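Side-chain contact in protein-L-isoaspartate O-methyltransferase beta-aspartate methyltransferase (Plasmodium falciparum, PDB 2PBF), which probably methylates isoaspartyl residues of damaged proteins with S-adenosyl-L-methionine as methyl donor, the first step of their repair: residues S82-V87 against V96-K101. Numbering follows the deposited sequence.
Sequences SRAIDV and VCMAIK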
ATOM      1  N   SER A  82      -8.455   0.608 -13.087  1.00 32.00           N
ATOM      2  CA  SER A  82      -8.290   1.754 -12.200  1.00 31.56           C
ATOM      3  C   SER A  82      -6.847   2.113 -11.934  1.00 30.69           C
ATOM      4  O   SER A  82      -5.925   1.432 -12.411  1.00 30.70           O
ATOM      5  CB  SER A  82      -9.042   1.524 -10.890  1.00 32.00           C
ATOM      6  OG  SER A  82     -10.407   1.913 -11.051  1.00 33.69           O
ATOM      7  N   ARG A  83      -6.659   3.199 -11.182  1.00 29.79           N
ATOM      8  CA  ARG A  83      -5.347   3.733 -10.845  1.00 28.41           C
ATOM      9  C   ARG A  83      -5.180   3.782  -9.320  1.00 27.23           C
ATOM     10  O   ARG A  83      -6.008   4.366  -8.614  1.00 26.84           O
ATOM     11  CB  ARG A  83      -5.165   5.125 -11.440  1.00 27.81           C
ATOM     12  CG  ARG A  83      -5.487   5.210 -12.930  1.00 28.96           C
ATOM     13  CD  ARG A  83      -5.125   6.566 -13.505  1.00 27.83           C
ATOM     14  NE  ARG A  83      -3.693   6.714 -13.801  1.00 30.95           N
ATOM     15  CZ  ARG A  83      -2.914   7.675 -13.313  1.00 32.21           C
ATOM     16  NH1 ARG A  83      -3.409   8.593 -12.472  1.00 31.91           N
ATOM     17  NH2 ARG A  83      -1.637   7.713 -13.655  1.00 31.27           N
ATOM     18  N   ALA A  84      -4.104   3.167  -8.842  1.00 26.45           N
ATOM     19  CA  ALA A  84      -3.767   3.077  -7.404  1.00 25.62           C
ATOM     20  C   ALA A  84      -2.357   3.624  -7.156  1.00 26.15           C
ATOM     21  O   ALA A  84      -1.480   3.548  -8.019  1.00 26.38           O
ATOM     22  CB  ALA A  84      -3.846   1.625  -6.935  1.00 25.21           C
ATOM     23  N   ILE A  85      -2.152   4.209  -5.980  1.00 26.97           N
ATOM     24  CA  ILE A  85      -0.832   4.667  -5.565  1.00 27.42           C
ATOM     25  C   ILE A  85      -0.582   4.189  -4.133  1.00 27.23           C
ATOM     26  O   ILE A  85      -1.464   4.278  -3.271  1.00 26.86           O
ATOM     27  CB  ILE A  85      -0.626   6.222  -5.759  1.00 27.11           C
ATOM     28  CG1 ILE A  85       0.752   6.674  -5.259  1.00 28.87           C
ATOM     29  CG2 ILE A  85      -1.787   7.053  -5.134  1.00 28.34           C
ATOM     30  CD1 ILE A  85       1.108   8.104  -5.714  1.00 27.99           C
ATOM     31  N   ASP A  86       0.606   3.636  -3.920  1.00 26.39           N
ATOM     32  CA  ASP A  86       1.023   3.143  -2.615  1.00 26.62           C
ATOM     33  C   ASP A  86       2.075   4.107  -2.141  1.00 26.76           C
ATOM     34  O   ASP A  86       3.202   4.146  -2.682  1.00 27.39           O
ATOM     35  CB  ASP A  86       1.589   1.726  -2.734  1.00 26.04           C
ATOM     36  CG  ASP A  86       1.960   1.112  -1.403  1.00 26.58           C
ATOM     37  OD1 ASP A  86       1.524   1.598  -0.345  1.00 28.59           O
ATOM     38  OD2 ASP A  86       2.694   0.090  -1.409  1.00 27.69           O
ATOM     39  N   VAL A  87       1.703   4.899  -1.146  1.00 25.82           N
ATOM     40  CA  VAL A  87       2.589   5.913  -0.625  1.00 26.82           C
ATOM     41  C   VAL A  87       3.374   5.336   0.557  1.00 26.54           C
ATOM     42  O   VAL A  87       2.803   5.080   1.611  1.00 25.52           O
ATOM     43  CB  VAL A  87       1.801   7.165  -0.146  1.00 25.97           C
ATOM     44  CG1 VAL A  87       2.786   8.218   0.462  1.00 25.92           C
ATOM     45  CG2 VAL A  87       0.971   7.772  -1.305  1.00 27.15           C
ATOM     46  N   VAL A  96       2.647  -4.731  -4.935  1.00 25.68           N
ATOM     47  CA  VAL A  96       2.413  -5.971  -5.684  1.00 25.69           C
ATOM     48  C   VAL A  96       0.989  -6.516  -5.465  1.00 26.57           C
ATOM     49  O   VAL A  96       0.329  -6.942  -6.414  1.00 26.12           O
ATOM     50  CB  VAL A  96       3.509  -7.014  -5.352  1.00 25.87           C
ATOM     51  CG1 VAL A  96       3.271  -8.332  -6.081  1.00 24.14           C
ATOM     52  CG2 VAL A  96       4.872  -6.450  -5.729  1.00 24.39           C
ATOM     53  N   CYS A  97       0.507  -6.482  -4.230  1.00 26.90           N
ATOM     54  CA  CYS A  97      -0.880  -6.837  -3.958  1.00 27.54           C
ATOM     55  C   CYS A  97      -1.814  -5.992  -4.843  1.00 27.97           C
ATOM     56  O   CYS A  97      -2.716  -6.526  -5.480  1.00 28.02           O
ATOM     57  CB  CYS A  97      -1.211  -6.704  -2.447  1.00 27.41           C
ATOM     58  SG  CYS A  97      -0.654  -8.096  -1.396  1.00 27.26           S
ATOM     59  N   MET A  98      -1.575  -4.687  -4.926  1.00 27.59           N
ATOM     60  CA  MET A  98      -2.383  -3.847  -5.810  1.00 28.93           C
ATOM     61  C   MET A  98      -2.263  -4.218  -7.296  1.00 28.64           C
ATOM     62  O   MET A  98      -3.273  -4.268  -7.995  1.00 28.02           O
ATOM     63  CB  MET A  98      -2.040  -2.370  -5.640  1.00 29.15           C
ATOM     64  CG  MET A  98      -2.406  -1.744  -4.309  1.00 29.45           C
ATOM     65  SD  MET A  98      -1.694  -0.074  -4.304  1.00 32.41           S
ATOM     66  CE  MET A  98      -2.437   0.523  -2.811  1.00 31.22           C
ATOM     67  N   ALA A  99      -1.032  -4.455  -7.773  1.00 28.51           N
ATOM     68  CA  ALA A  99      -0.784  -4.914  -9.149  1.00 28.80           C
ATOM     69  C   ALA A  99      -1.550  -6.192  -9.493  1.00 29.14           C
ATOM     70  O   ALA A  99      -2.019  -6.362 -10.623  1.00 29.59           O
ATOM     71  CB  ALA A  99       0.726  -5.146  -9.370  1.00 28.62           C
ATOM     72  N   ILE A 100      -1.624  -7.098  -8.520  1.00 29.13           N
ATOM     73  CA  ILE A 100      -2.292  -8.380  -8.683  1.00 29.74           C
ATOM     74  C   ILE A 100      -3.794  -8.224  -8.766  1.00 30.20           C
ATOM     75  O   ILE A 100      -4.416  -8.735  -9.691  1.00 30.57           O
ATOM     76  CB  ILE A 100      -1.918  -9.392  -7.562  1.00 30.12           C
ATOM     77  CG1 ILE A 100      -0.552  -9.989  -7.843  1.00 29.63           C
ATOM     78  CG2 ILE A 100      -2.983 -10.530  -7.439  1.00 30.33           C
ATOM     79  CD1 ILE A 100      -0.382 -10.480  -9.263  1.00 28.45           C
ATOM     80  N   LYS A 101      -4.359  -7.482  -7.820  1.00 30.23           N
ATOM     81  CA  LYS A 101      -5.797  -7.292  -7.757  1.00 31.55           C
ATOM     82  C   LYS A 101      -6.330  -6.545  -8.980  1.00 31.46           C
ATOM     83  O   LYS A 101      -7.472  -6.758  -9.431  1.00 32.17           O
ATOM     84  CB  LYS A 101      -6.153  -6.517  -6.489  1.00 31.14           C
ATOM     85  CG  LYS A 101      -7.364  -7.067  -5.805  1.00 33.98           C
ATOM     86  CD  LYS A 101      -8.586  -6.378  -6.266  1.00 32.45           C
ATOM     87  CE  LYS A 101      -9.815  -7.207  -6.061  1.00 32.23           C
ATOM     88  NZ  LYS A 101     -10.970  -6.423  -6.636  1.00 34.62           N
TER
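M98 reaches A84 and D86 with an extended side chain: CG stands anti to its carbonyl carbon (chi1 -67°), and both later torsions are near 180°. This carries the thioether straight from the helix to the strand. D86 has CG anti to its backbone N (chi1 -176°), so that CB faces the sulfur and the carboxylate turns away from it. M98 SD lies 3.8 Å from A84 CB and 4.1 Å from D86 CB. It thus settles between two residues that point to the same face of strand 83-87. The methyl goes on to the strand backbone, with M98 CE 3.9 Å from I85 O. All these contacts are van der Waals and buried. A84 presents only a methyl here, which probably helps the methionine to lie close to the strand, while the I85 side chain points to the other face. The D86 carboxylate is held by T95 OG1 at OD2 and by H167 ND1 at OD1. It lies near the bound S-adenosyl-L-homocysteine, so this packing borders the cofactor pocket. Strand 83-87 and helix segment 96-101 run nearly antiparallel (169°), their axes 9.3 Å apart at closest approach. They are the first two elements of the Rossmann-like beta-alpha-beta unit 83-87, 93-101, 111-116. M98 also touches V112 of strand 111-116 and H167 of strand 163-168, the two strands that flank 83-87 in the central sheet.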